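PDB 1VH5: 1,4-dihydroxy-2-naphthoyl-CoA hydrolase from Escherichia coli, which catalyses the hydrolysis of 1,4-dihydroxy-2-naphthoyl-CoA to 1,4-dihydroxy-2-naphthoate in menaquinone biosynthesis and also cleaves a wide range of other acyl-CoA thioesters. Local coordinates for residues Arg7-Glu12 with Gly72-Glu77; Leu26-Glu31 with Ala40-Asp45; Leu85-Asn90 with Ser131-Ala136; Gly102-Leu107 with Trp116-Phe121. One frame throughout, in Å; residues are numbered along the deposited sequence. Where two conformers were deposited one is given.

Overall arrangement
From the N terminus, R7-E12 is the first segment to make a contact, and it meets the end of helix 57-74 in interaction 1. This closes a long loop. Interaction 2, the hairpin of strands 29-33 and 38-43, is nested inside it. Interaction 3 opens after that loop is closed and pairs strand 81-91 with strand 127-138. Interaction 4, between strands 99-106 and 113-121, is nested inside interaction 3. Interactions 2, 3 and 4 belong to one antiparallel sheet. A40 joins interaction 2 to G102 of interaction 4, and I118 and W116 join interaction 4 to S131 and L133 of interaction 3. Interaction 1 touches interaction 4 through W116.

Interaction 1: residues Arg7-Glu12 with Gly72-Glu77; sequences RKITLE and GYLCTE
The guanidinium of R7 lies flat on the ring of Y73. The planes are 6° apart and the centres 4.1 Å apart, an offset, nearly parallel cation-pi stack. R7 CD adds a CH-pi contact over the same ring, 3.8 Å from the Y73 centroid. The backbone of T76 and E77 lies over the opposite face of the guanidinium, with E77 CA offset toward the rim. Two acceptors lie at its edge, in its plane. R7 NE donates to Y73 O at 3.1 Å, from above the carbonyl plane. R7 NH1 donates to T76 OG1 at 3.0 Å, with an N-H...O angle of 160°. The R7 chain is extended from CG to NE (chi2 -178°), which carries the head across the end of the helix. T76 OG1 in turn donates to Y73 O at 2.8 Å, in the carbonyl plane. Y73 O also accepts from T76 N, so three N-H or O-H groups grip it. R7 NH2 binds G78 O. With an alanine here instead of R7, Y73 O, T76 OG1 and G78 O would probably each lose a donor, and the Y73 ring its stacking partner.

The rest of the contact is looser. R7 N makes only a weak bond to L74 O. I9 CG2 touches L74 CD2 at 3.7 Å. On the solvent side, the exposed E77 side chain leads away to a salt bridge with K6. The contact ties the N-terminal arm to the C-terminal end of helix 57-74. I9 also packs on I33 of strand 29-33, while C75 and T76 reach Q114 of strand 113-121.

Interaction 2: residues Leu26-Glu31 with Ala40-Asp45; sequences LDIRFE and ATMPVD
The F30 ring has A40 CB over one face. The methyl stands 4.2 Å from the ring centroid and 22° off the normal, a CH-pi contact displaced toward the rim. F30 and A40 form a non-hydrogen-bonded antiparallel pair, which brings their side chains together on one side of the sheet. P43 CD packs 3.2 Å from L26 O. The carboxylate of E31 is met at one oxygen. T41 OG1 donates to E31 OE2 at 2.7 Å, on the anti lone pair. The E31 chain is bent at chi2 (-102°), which turns the carboxylate back over T41. T41 OG1 also accepts from R99 NE, so this hydroxyl is used twice.

The backbones join at the hydrogen-bonded pair R29 and T41. R29 N donates to T41 O at 2.9 Å, and T41 N returns a bond to R29 O at 2.8 Å. Beside them I28 and M42 lie side by side and point the same way, with I28 CG1 3.8 Å from M42 CG. On the side of the sheet that carries R29 and T41, R29 in one of its two conformers makes a salt bridge from NH1 to D27 OD1 at 2.9 Å. R99 binds the same oxygen. D27 ends the preceding helix in a Schellman motif.

This is the beta hairpin of strands 29-33 and 38-43. A40 and M42 bond on to strand 99-106. I28, F30 and A40 lie against helix 57-74, the central helix of the hotdog fold, and F30 also packs on helix 11-16.

Interaction 3: residues Leu85-Asn90 with Ser131-Ala136; sequences LEINAN and SRLTTA
The amide of N88 sits over the R132 guanidinium, with N88 OD1 above its centre. The two planes are 51° apart, so this is not a flat stack. N88 OD1 also lies 3.6 Å from R132 CB. The bend of R132 at chi3 (-43°) folds the guanidinium back over the amide. On the opposite side of the sheet, L133 CD1 is 4.1 Å from I87 CB, and A89 CB meets S131 CB.

The backbones pair in antiparallel fashion. N88 and R132 exchange two bonds, with R132 N to N88 O at 2.9 Å. T134 N donates to E86 O at 2.9 Å. T134 O accepts from L85 N at 2.9 Å and weakly from E86 N. L85 and E86 thus both face T134, a classic beta bulge. The strands belong to the hotdog sheet that wraps helix 57-74, and I87 lies on E65, the inferred catalytic residue.

The next shell fixes the N88 amide. N88 ND2 donates to E86 OE1 at 2.8 Å, on the syn lone pair. A water bridges E86 OE1 and T134 OG1. A leucine at N88 would probably leave E86 OE1 without this donor and R132 without a polar group over its face. Further out, N90 ND2 bonds to E86 OE1 of the second subunit. Residues E86 to N90 pair with a strand of that subunit, so the sheet continues across the interface.

Interaction 4: residues Gly102-Leu107 with Trp116-Phe121; sequences GVCKPL and WQIEIF
W116 reaches across the strand pair to C104, K105 and P106. Its CB is 4.1 Å from C104 SG. CG stands anti to the carbonyl carbon (chi1 -69°), and this turns the six-membered ring toward the neighbouring strand. CD2 lies 4.0 Å from C104 SG. CE3 comes closer, 3.4 Å from the same sulfur, in an oblique sulfur-aromatic contact. CE3 also nears K105 O. CZ3 meets the proline, 3.7 Å from P106 CB, in an off-centre CH-pi contact. CH2 is beside the same P106 CB. On the other side of the indole, NE1 bonds to Q114 OE1. C104 SG also touches I118 CG1 at 3.8 Å.

V103 and E119 pair through two backbone bonds, as do K105 and Q117. K105 N donates to Q117 O at 2.9 Å. The K105 and Q117 side chains lie side by side, and a water accepts from K105 NZ at 2.8 Å and from Q117 NE2. L107 packs on Q117 CB. At the far end V103 CG2 touches the F121 ring.

These are neighbouring antiparallel strands of the hotdog sheet. C104 and W116 face helix 57-74, and the W116 side chain is about 4 Å from the side chain of L109, which binds substrate. The helix side of the contact is apolar, with sulfur, indole and aliphatic groups of C104, W116 and I118. The other side is mixed, with K105 and Q117 sharing a water and V103 packing on F121.

Interaction 1: residues Arg7-Glu12 with Gly72-Glu77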
loop_
_atom_site.group_PDB
_atom_site.type_symbol
_atom_site.label_atom_id
_atom_site.label_comp_id
_atom_site.label_asym_id
_atom_site.label_seq_id
_atom_site.Cartn_x
_atom_site.Cartn_y
_atom_site.Cartn_z
ATOM N N ARG A 7 16.613 -19.785 5.232
ATOM C CA ARG A 7 17.769 -19.109 4.666
ATOM C C ARG A 7 18.332 -18.237 5.742
ATOM O O ARG A 7 17.603 -17.671 6.545
ATOM C CB ARG A 7 17.389 -18.210 3.490
ATOM C CG ARG A 7 16.672 -18.864 2.331
ATOM C CD ARG A 7 16.379 -17.905 1.203
ATOM N NE ARG A 7 15.428 -18.402 0.219
ATOM C CZ ARG A 7 15.737 -19.096 -0.862
ATOM N NH1 ARG A 7 14.783 -19.487 -1.685
ATOM N NH2 ARG A 7 17.011 -19.395 -1.150
ATOM N N LYS A 8 19.653 -18.101 5.747
ATOM C CA LYS A 8 20.287 -17.160 6.665
ATOM C C LYS A 8 20.555 -15.840 5.933
ATOM O O LYS A 8 20.941 -15.816 4.770
ATOM C CB LYS A 8 21.583 -17.757 7.245
ATOM C CG LYS A 8 22.152 -16.980 8.438
ATOM C CD LYS A 8 21.483 -17.385 9.751
ATOM C CE LYS A 8 22.296 -18.416 10.528
ATOM N NZ LYS A 8 21.541 -18.886 11.722
ATOM N N ILE A 9 20.298 -14.743 6.617
ATOM C CA ILE A 9 20.609 -13.418 6.096
ATOM C C ILE A 9 21.002 -12.502 7.246
ATOM O O ILE A 9 20.485 -12.633 8.351
ATOM C CB ILE A 9 19.396 -12.860 5.264
ATOM C CG1 ILE A 9 19.856 -11.771 4.295
ATOM C CG2 ILE A 9 18.236 -12.381 6.161
ATOM C CD1 ILE A 9 18.795 -11.430 3.236
ATOM N N THR A 10 21.967 -11.616 6.999
ATOM C CA THR A 10 22.282 -10.565 7.958
ATOM C C THR A 10 21.335 -9.399 7.733
ATOM O O THR A 10 20.748 -9.277 6.650
ATOM C CB THR A 10 23.709 -10.045 7.768
ATOM O OG1 THR A 10 23.900 -9.696 6.386
ATOM C CG2 THR A 10 24.742 -11.142 8.074
ATOM N N LEU A 11 21.222 -8.534 8.740
ATOM C CA LEU A 11 20.481 -7.282 8.597
ATOM C C LEU A 11 21.064 -6.433 7.479
ATOM O O LEU A 11 20.352 -5.813 6.709
ATOM C CB LEU A 11 20.445 -6.494 9.908
ATOM C CG LEU A 11 19.350 -6.834 10.919
ATOM C CD1 LEU A 11 19.475 -5.941 12.146
ATOM C CD2 LEU A 11 17.921 -6.789 10.350
ATOM N N GLU A 12 22.390 -6.428 7.384
ATOM C CA GLU A 12 23.073 -5.732 6.313
ATOM C C GLU A 12 22.612 -6.150 4.912
ATOM O O GLU A 12 22.323 -5.293 4.070
ATOM C CB GLU A 12 24.585 -5.964 6.441
ATOM C CG GLU A 12 25.363 -4.783 6.991
ATOM C CD GLU A 12 26.847 -5.068 7.002
ATOM O OE1 GLU A 12 27.469 -5.037 5.911
ATOM O OE2 GLU A 12 27.377 -5.365 8.096
ATOM N N GLY A 72 8.600 -14.172 3.728
ATOM C CA GLY A 72 8.142 -15.321 2.941
ATOM C C GLY A 72 9.306 -15.971 2.202
ATOM O O GLY A 72 9.470 -17.215 2.209
ATOM N N TYR A 73 10.121 -15.151 1.506
ATOM C CA TYR A 73 11.303 -15.645 0.782
ATOM C C TYR A 73 12.248 -16.383 1.739
ATOM O O TYR A 73 12.757 -17.468 1.408
ATOM C CB TYR A 73 12.023 -14.440 0.131
ATOM C CG TYR A 73 13.442 -14.781 -0.351
ATOM C CD1 TYR A 73 13.648 -15.554 -1.497
ATOM C CD2 TYR A 73 14.556 -14.317 0.350
ATOM C CE1 TYR A 73 14.956 -15.877 -1.935
ATOM C CE2 TYR A 73 15.861 -14.614 -0.093
ATOM C CZ TYR A 73 16.032 -15.389 -1.234
ATOM O OH TYR A 73 17.314 -15.704 -1.662
ATOM N N LEU A 74 12.454 -15.821 2.927
ATOM C CA LEU A 74 13.368 -16.431 3.896
ATOM C C LEU A 74 12.875 -17.769 4.420
ATOM O O LEU A 74 13.685 -18.522 5.009
ATOM C CB LEU A 74 13.681 -15.496 5.069
ATOM C CG LEU A 74 14.405 -14.184 4.703
ATOM C CD1 LEU A 74 14.434 -13.247 5.900
ATOM C CD2 LEU A 74 15.847 -14.426 4.210
ATOM N N CYS A 75 11.597 -18.104 4.170
ATOM C CA CYS A 75 11.003 -19.380 4.583
ATOM C C CYS A 75 10.906 -20.354 3.406
ATOM O O CYS A 75 10.218 -21.380 3.503
ATOM C CB CYS A 75 9.643 -19.192 5.260
ATOM S SG CYS A 75 9.784 -18.338 6.853
ATOM N N THR A 76 11.571 -20.025 2.302
ATOM C CA THR A 76 11.702 -20.966 1.169
ATOM C C THR A 76 13.165 -21.349 1.022
ATOM O O THR A 76 14.033 -20.815 1.733
ATOM C CB THR A 76 11.178 -20.373 -0.173
ATOM O OG1 THR A 76 12.007 -19.261 -0.568
ATOM C CG2 THR A 76 9.735 -19.887 -0.066
ATOM N N GLU A 77 13.453 -22.256 0.090
ATOM C CA GLU A 77 14.842 -22.684 -0.077
ATOM C C GLU A 77 15.251 -22.842 -1.539
ATOM O O GLU A 77 14.399 -22.919 -2.427
ATOM C CB GLU A 77 15.136 -23.939 0.765
ATOM C CG GLU A 77 14.276 -25.159 0.467
ATOM C CD GLU A 77 14.542 -26.265 1.490
ATOM O OE1 GLU A 77 15.631 -26.853 1.420
ATOM O OE2 GLU A 77 13.681 -26.552 2.343
#

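Interaction 2: residues Leu26-Glu31 with Ala40-Asp45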
loop_
_atom_site.group_PDB
_atom_site.type_symbol
_atom_site.label_atom_id
_atom_site.label_comp_id
_atom_site.label_asym_id
_atom_site.label_seq_id
_atom_site.Cartn_x
_atom_site.Cartn_y
_atom_site.Cartn_z
ATOM N N LEU A 26 11.762 4.989 0.321
ATOM C CA LEU A 26 10.999 5.368 1.498
ATOM C C LEU A 26 11.765 5.244 2.821
ATOM O O LEU A 26 11.189 5.485 3.897
ATOM C CB LEU A 26 9.688 4.565 1.582
ATOM C CG LEU A 26 8.718 4.711 0.419
ATOM C CD1 LEU A 26 7.448 3.879 0.737
ATOM C CD2 LEU A 26 8.314 6.169 0.200
ATOM N N ASP A 27 13.032 4.817 2.748
ATOM C CA ASP A 27 13.855 4.607 3.954
ATOM C C ASP A 27 13.262 3.576 4.893
ATOM O O ASP A 27 13.309 3.736 6.103
ATOM C CB ASP A 27 14.082 5.941 4.705
ATOM C CG ASP A 27 15.162 5.862 5.781
ATOM O OD1 ASP A 27 14.970 6.526 6.833
ATOM O OD2 ASP A 27 16.201 5.177 5.642
ATOM N N ILE A 28 12.690 2.529 4.314
ATOM C CA ILE A 28 12.331 1.379 5.126
ATOM C C ILE A 28 13.628 0.660 5.545
ATOM O O ILE A 28 14.477 0.368 4.680
ATOM C CB ILE A 28 11.358 0.483 4.328
ATOM C CG1 ILE A 28 10.007 1.208 4.206
ATOM C CG2 ILE A 28 11.146 -0.854 5.031
ATOM C CD1 ILE A 28 9.038 0.602 3.136
ATOM N N ARG A 29 13.761 0.379 6.846
ATOM C CA ARG A 29 14.981 -0.205 7.393
ATOM C C ARG A 29 14.589 -1.447 8.188
ATOM O O ARG A 29 13.855 -1.357 9.177
ATOM C CB ARG A 29 15.665 0.773 8.367
ATOM C CG ARG A 29 15.885 2.195 7.904
ATOM C CD ARG A 29 16.907 2.955 8.748
ATOM N NE ARG A 29 16.967 4.377 8.412
ATOM C CZ ARG A 29 16.967 5.382 9.287
ATOM N NH1 ARG A 29 17.027 6.637 8.848
ATOM N NH2 ARG A 29 16.889 5.143 10.589
ATOM N N PHE A 30 15.132 -2.598 7.800
ATOM C CA PHE A 30 15.012 -3.790 8.657
ATOM C C PHE A 30 15.856 -3.625 9.930
ATOM O O PHE A 30 17.007 -3.200 9.860
ATOM C CB PHE A 30 15.398 -5.060 7.867
ATOM C CG PHE A 30 14.385 -5.396 6.823
ATOM C CD1 PHE A 30 14.418 -4.814 5.551
ATOM C CD2 PHE A 30 13.341 -6.233 7.129
ATOM C CE1 PHE A 30 13.424 -5.086 4.600
ATOM C CE2 PHE A 30 12.329 -6.485 6.208
ATOM C CZ PHE A 30 12.389 -5.956 4.943
ATOM N N GLU A 31 15.259 -3.928 11.068
ATOM C CA GLU A 31 15.853 -3.668 12.381
ATOM C C GLU A 31 16.103 -4.916 13.194
ATOM O O GLU A 31 16.924 -4.895 14.127
ATOM C CB GLU A 31 14.905 -2.823 13.214
ATOM C CG GLU A 31 14.443 -1.536 12.579
ATOM C CD GLU A 31 15.170 -0.326 13.107
ATOM O OE1 GLU A 31 16.004 -0.485 14.017
ATOM O OE2 GLU A 31 14.892 0.777 12.627
ATOM N N ALA A 40 10.785 -4.136 10.752
ATOM C CA ALA A 40 11.372 -3.033 10.011
ATOM C C ALA A 40 10.680 -1.733 10.386
ATOM O O ALA A 40 9.496 -1.735 10.760
ATOM C CB ALA A 40 11.286 -3.269 8.554
ATOM N N THR A 41 11.398 -0.615 10.264
ATOM C CA THR A 41 10.783 0.692 10.500
ATOM C C THR A 41 10.738 1.547 9.236
ATOM O O THR A 41 11.388 1.281 8.263
ATOM C CB THR A 41 11.511 1.478 11.601
ATOM O OG1 THR A 41 12.860 1.733 11.169
ATOM C CG2 THR A 41 11.570 0.693 12.907
ATOM N N MET A 42 9.928 2.602 9.299
ATOM C CA MET A 42 9.707 3.525 8.182
ATOM C C MET A 42 9.370 4.889 8.744
ATOM O O MET A 42 8.602 4.993 9.695
ATOM C CB MET A 42 8.549 3.032 7.307
ATOM C CG MET A 42 8.176 3.893 6.079
ATOM S SD MET A 42 6.784 3.236 5.167
ATOM C CE MET A 42 5.559 3.518 6.307
ATOM N N PRO A 43 9.949 5.951 8.164
ATOM C CA PRO A 43 9.655 7.285 8.692
ATOM C C PRO A 43 8.259 7.724 8.274
ATOM O O PRO A 43 7.736 7.281 7.229
ATOM C CB PRO A 43 10.700 8.171 7.983
ATOM C CG PRO A 43 10.921 7.499 6.665
ATOM C CD PRO A 43 10.845 6.013 7.001
ATOM N N VAL A 44 7.669 8.566 9.111
ATOM C CA VAL A 44 6.461 9.316 8.788
ATOM C C VAL A 44 7.007 10.670 8.326
ATOM O O VAL A 44 7.399 11.507 9.130
ATOM C CB VAL A 44 5.489 9.454 9.991
ATOM C CG1 VAL A 44 4.216 10.180 9.562
ATOM C CG2 VAL A 44 5.157 8.093 10.623
ATOM N N ASP A 45 7.138 10.829 7.030
ATOM C CA ASP A 45 7.769 12.036 6.459
ATOM C C ASP A 45 7.103 12.417 5.131
ATOM O O ASP A 45 6.083 11.842 4.711
ATOM C CB ASP A 45 9.296 11.856 6.330
ATOM C CG ASP A 45 9.704 10.905 5.231
ATOM O OD1 ASP A 45 10.931 10.713 5.081
ATOM O OD2 ASP A 45 8.917 10.327 4.473
#

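Interaction 3: residues Leu85-Asn90 with Ser131-Ala136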
loop_
_atom_site.group_PDB
_atom_site.type_symbol
_atom_site.label_atom_id
_atom_site.label_comp_id
_atom_site.label_asym_id
_atom_site.label_seq_id
_atom_site.Cartn_x
_atom_site.Cartn_y
_atom_site.Cartn_z
ATOM N N LEU A 85 -0.212 -12.649 -3.305
ATOM C CA LEU A 85 -1.552 -12.816 -3.855
ATOM C C LEU A 85 -2.541 -11.770 -3.370
ATOM O O LEU A 85 -3.268 -11.225 -4.181
ATOM C CB LEU A 85 -2.107 -14.216 -3.546
ATOM C CG LEU A 85 -1.302 -15.408 -4.053
ATOM C CD1 LEU A 85 -1.982 -16.663 -3.481
ATOM C CD2 LEU A 85 -1.182 -15.464 -5.573
ATOM N N GLU A 86 -2.611 -11.540 -2.052
ATOM C CA GLU A 86 -3.656 -10.694 -1.497
ATOM C C GLU A 86 -3.015 -10.040 -0.276
ATOM O O GLU A 86 -2.294 -10.668 0.491
ATOM C CB GLU A 86 -4.872 -11.533 -1.104
ATOM C CG GLU A 86 -6.203 -10.750 -0.976
ATOM C CD GLU A 86 -6.512 -10.148 0.399
ATOM O OE1 GLU A 86 -5.739 -10.365 1.362
ATOM O OE2 GLU A 86 -7.541 -9.427 0.506
ATOM N N ILE A 87 -3.333 -8.769 -0.065
ATOM C CA ILE A 87 -2.973 -8.078 1.158
ATOM C C ILE A 87 -4.184 -7.300 1.643
ATOM O O ILE A 87 -4.969 -6.785 0.820
ATOM C CB ILE A 87 -1.761 -7.181 0.907
ATOM C CG1 ILE A 87 -1.229 -6.598 2.217
ATOM C CG2 ILE A 87 -2.083 -6.051 -0.135
ATOM C CD1 ILE A 87 0.239 -6.357 2.311
ATOM N N ASN A 88 -4.355 -7.230 2.956
ATOM C CA ASN A 88 -5.466 -6.501 3.538
ATOM C C ASN A 88 -4.996 -5.818 4.798
ATOM O O ASN A 88 -4.010 -6.255 5.419
ATOM C CB ASN A 88 -6.661 -7.419 3.769
ATOM C CG ASN A 88 -6.318 -8.555 4.676
ATOM O OD1 ASN A 88 -6.181 -8.366 5.886
ATOM N ND2 ASN A 88 -6.132 -9.738 4.105
ATOM N N ALA A 89 -5.645 -4.723 5.167
ATOM C CA ALA A 89 -5.223 -3.937 6.327
ATOM C C ALA A 89 -6.363 -3.170 6.898
ATOM O O ALA A 89 -7.217 -2.654 6.144
ATOM C CB ALA A 89 -4.062 -2.980 5.966
ATOM N N ASN A 90 -6.355 -3.072 8.222
ATOM C CA ASN A 90 -7.176 -2.110 8.911
ATOM C C ASN A 90 -6.361 -0.962 9.476
ATOM O O ASN A 90 -5.346 -1.189 10.156
ATOM C CB ASN A 90 -7.906 -2.800 10.036
ATOM C CG ASN A 90 -9.044 -2.042 10.483
ATOM O OD1 ASN A 90 -8.876 -1.044 11.185
ATOM N ND2 ASN A 90 -10.269 -2.458 10.021
ATOM N N SER A 131 -2.376 -5.824 9.418
ATOM C CA SER A 131 -2.423 -6.300 8.050
ATOM C C SER A 131 -2.158 -7.797 7.977
ATOM O O SER A 131 -1.563 -8.387 8.892
ATOM C CB SER A 131 -1.458 -5.553 7.176
ATOM O OG SER A 131 -0.158 -6.003 7.424
ATOM N N ARG A 132 -2.648 -8.405 6.903
ATOM C CA ARG A 132 -2.318 -9.786 6.558
ATOM C C ARG A 132 -1.923 -9.880 5.082
ATOM O O ARG A 132 -2.544 -9.222 4.259
ATOM C CB ARG A 132 -3.539 -10.698 6.780
ATOM C CG ARG A 132 -3.917 -10.991 8.239
ATOM C CD ARG A 132 -4.884 -12.189 8.419
ATOM N NE ARG A 132 -5.980 -12.202 7.428
ATOM C CZ ARG A 132 -7.107 -11.516 7.572
ATOM N NH1 ARG A 132 -8.010 -11.545 6.636
ATOM N NH2 ARG A 132 -7.367 -10.788 8.644
ATOM N N LEU A 133 -0.902 -10.700 4.754
ATOM C CA LEU A 133 -0.425 -10.941 3.408
ATOM C C LEU A 133 -0.477 -12.424 3.145
ATOM O O LEU A 133 0.026 -13.212 3.953
ATOM C CB LEU A 133 1.033 -10.431 3.300
ATOM C CG LEU A 133 1.747 -10.758 1.982
ATOM C CD1 LEU A 133 1.174 -10.038 0.753
ATOM C CD2 LEU A 133 3.303 -10.562 2.102
ATOM N N THR A 134 -1.090 -12.807 2.026
ATOM C CA THR A 134 -1.069 -14.172 1.533
ATOM C C THR A 134 -0.130 -14.279 0.362
ATOM O O THR A 134 -0.267 -13.487 -0.577
ATOM C CB THR A 134 -2.499 -14.599 1.139
ATOM O OG1 THR A 134 -3.357 -14.500 2.282
ATOM C CG2 THR A 134 -2.547 -16.064 0.658
ATOM N N THR A 135 0.785 -15.264 0.395
ATOM C CA THR A 135 1.704 -15.506 -0.730
ATOM C C THR A 135 1.544 -16.905 -1.252
ATOM O O THR A 135 1.070 -17.802 -0.550
ATOM C CB THR A 135 3.158 -15.374 -0.278
ATOM O OG1 THR A 135 3.436 -16.415 0.683
ATOM C CG2 THR A 135 3.425 -14.029 0.396
ATOM N N ALA A 136 1.934 -17.070 -2.499
ATOM C CA ALA A 136 2.123 -18.407 -3.077
ATOM C C ALA A 136 3.612 -18.695 -3.222
ATOM O O ALA A 136 4.398 -17.812 -3.568
ATOM C CB ALA A 136 1.452 -18.509 -4.420
HETATM O O HOH W 1 -4.075 -11.957 2.968
#

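Interaction 4: residues Gly102-Leu107 with Trp116-Phe121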
loop_
_atom_site.group_PDB
_atom_site.type_symbol
_atom_site.label_atom_id
_atom_site.label_comp_id
_atom_site.label_asym_id
_atom_site.label_seq_id
_atom_site.Cartn_x
_atom_site.Cartn_y
_atom_site.Cartn_z
ATOM N N GLY A 102 6.916 -2.054 11.784
ATOM C CA GLY A 102 6.149 -3.248 11.463
ATOM C C GLY A 102 6.775 -4.485 12.072
ATOM O O GLY A 102 8.003 -4.675 11.996
ATOM N N VAL A 103 5.912 -5.310 12.644
ATOM C CA VAL A 103 6.317 -6.544 13.305
ATOM C C VAL A 103 5.571 -7.662 12.573
ATOM O O VAL A 103 4.343 -7.688 12.595
ATOM C CB VAL A 103 5.912 -6.574 14.828
ATOM C CG1 VAL A 103 6.362 -7.857 15.464
ATOM C CG2 VAL A 103 6.493 -5.359 15.600
ATOM N N CYS A 104 6.313 -8.548 11.914
ATOM C CA CYS A 104 5.713 -9.554 11.036
ATOM C C CYS A 104 5.925 -10.931 11.666
ATOM O O CYS A 104 7.063 -11.270 12.043
ATOM C CB CYS A 104 6.438 -9.469 9.683
ATOM S SG CYS A 104 5.970 -10.706 8.457
ATOM N N LYS A 105 4.854 -11.715 11.763
ATOM C CA LYS A 105 4.927 -13.092 12.283
ATOM C C LYS A 105 4.120 -14.017 11.327
ATOM O O LYS A 105 3.179 -13.574 10.684
ATOM C CB LYS A 105 4.340 -13.165 13.702
ATOM C CG LYS A 105 2.815 -13.246 13.764
ATOM C CD LYS A 105 2.371 -13.449 15.209
ATOM C CE LYS A 105 0.857 -13.601 15.282
ATOM N NZ LYS A 105 0.363 -13.714 16.690
ATOM N N PRO A 106 4.469 -15.289 11.223
ATOM C CA PRO A 106 3.712 -16.192 10.352
ATOM C C PRO A 106 2.378 -16.617 10.974
ATOM O O PRO A 106 2.304 -16.866 12.184
ATOM C CB PRO A 106 4.640 -17.397 10.212
ATOM C CG PRO A 106 5.337 -17.452 11.541
ATOM C CD PRO A 106 5.585 -15.991 11.902
ATOM N N LEU A 107 1.343 -16.711 10.147
ATOM C CA LEU A 107 0.092 -17.384 10.529
ATOM C C LEU A 107 0.067 -18.771 9.906
ATOM O O LEU A 107 -0.553 -19.690 10.470
ATOM C CB LEU A 107 -1.143 -16.587 10.106
ATOM C CG LEU A 107 -1.296 -15.214 10.748
ATOM C CD1 LEU A 107 -2.627 -14.587 10.318
ATOM C CD2 LEU A 107 -1.154 -15.221 12.278
ATOM N N TRP A 116 1.053 -14.207 6.387
ATOM C CA TRP A 116 1.854 -13.413 7.305
ATOM C C TRP A 116 0.948 -12.367 7.947
ATOM O O TRP A 116 0.099 -11.778 7.251
ATOM C CB TRP A 116 2.967 -12.719 6.503
ATOM C CG TRP A 116 3.987 -13.677 5.983
ATOM C CD1 TRP A 116 4.036 -14.263 4.766
ATOM C CD2 TRP A 116 5.039 -14.255 6.747
ATOM N NE1 TRP A 116 5.112 -15.129 4.683
ATOM C CE2 TRP A 116 5.722 -15.162 5.907
ATOM C CE3 TRP A 116 5.480 -14.091 8.073
ATOM C CZ2 TRP A 116 6.842 -15.886 6.331
ATOM C CZ3 TRP A 116 6.614 -14.809 8.499
ATOM C CH2 TRP A 116 7.273 -15.695 7.619
ATOM N N GLN A 117 1.137 -12.113 9.242
ATOM C CA GLN A 117 0.451 -11.012 9.917
ATOM C C GLN A 117 1.495 -9.930 10.189
ATOM O O GLN A 117 2.570 -10.194 10.781
ATOM C CB GLN A 117 -0.171 -11.498 11.202
ATOM C CG GLN A 117 -1.027 -10.446 11.967
ATOM C CD GLN A 117 -1.889 -11.143 13.015
ATOM O OE1 GLN A 117 -2.925 -11.724 12.701
ATOM N NE2 GLN A 117 -1.429 -11.146 14.225
ATOM N N ILE A 118 1.204 -8.693 9.772
ATOM C CA ILE A 118 2.105 -7.604 10.078
ATOM C C ILE A 118 1.325 -6.531 10.840
ATOM O O ILE A 118 0.328 -5.985 10.334
ATOM C CB ILE A 118 2.764 -6.978 8.836
ATOM C CG1 ILE A 118 3.384 -8.029 7.897
ATOM C CG2 ILE A 118 3.791 -5.924 9.338
ATOM C CD1 ILE A 118 2.393 -8.636 6.889
ATOM N N GLU A 119 1.786 -6.224 12.058
ATOM C CA GLU A 119 1.189 -5.152 12.846
ATOM C C GLU A 119 2.163 -3.977 12.847
ATOM O O GLU A 119 3.384 -4.165 12.989
ATOM C CB GLU A 119 0.890 -5.622 14.275
ATOM C CG GLU A 119 -0.255 -6.632 14.394
ATOM C CD GLU A 119 -0.500 -7.081 15.841
ATOM O OE1 GLU A 119 0.479 -7.227 16.623
ATOM O OE2 GLU A 119 -1.677 -7.297 16.218
ATOM N N ILE A 120 1.625 -2.765 12.676
ATOM C CA ILE A 120 2.483 -1.585 12.582
ATOM C C ILE A 120 2.141 -0.675 13.734
ATOM O O ILE A 120 0.982 -0.336 13.958
ATOM C CB ILE A 120 2.248 -0.893 11.244
ATOM C CG1 ILE A 120 2.658 -1.861 10.113
ATOM C CG2 ILE A 120 3.018 0.485 11.182
ATOM C CD1 ILE A 120 2.261 -1.407 8.799
ATOM N N PHE A 121 3.167 -0.275 14.477
ATOM C CA PHE A 121 3.035 0.497 15.717
ATOM C C PHE A 121 3.759 1.831 15.576
ATOM O O PHE A 121 4.754 1.960 14.858
ATOM C CB PHE A 121 3.645 -0.248 16.928
ATOM C CG PHE A 121 3.063 -1.619 17.156
ATOM C CD1 PHE A 121 3.567 -2.721 16.445
ATOM C CD2 PHE A 121 2.019 -1.797 18.034
ATOM C CE1 PHE A 121 3.023 -3.995 16.618
ATOM C CE2 PHE A 121 1.453 -3.084 18.219
ATOM C CZ PHE A 121 1.989 -4.175 17.518
HETATM O O HOH W 2 -2.252 -12.690 16.613
#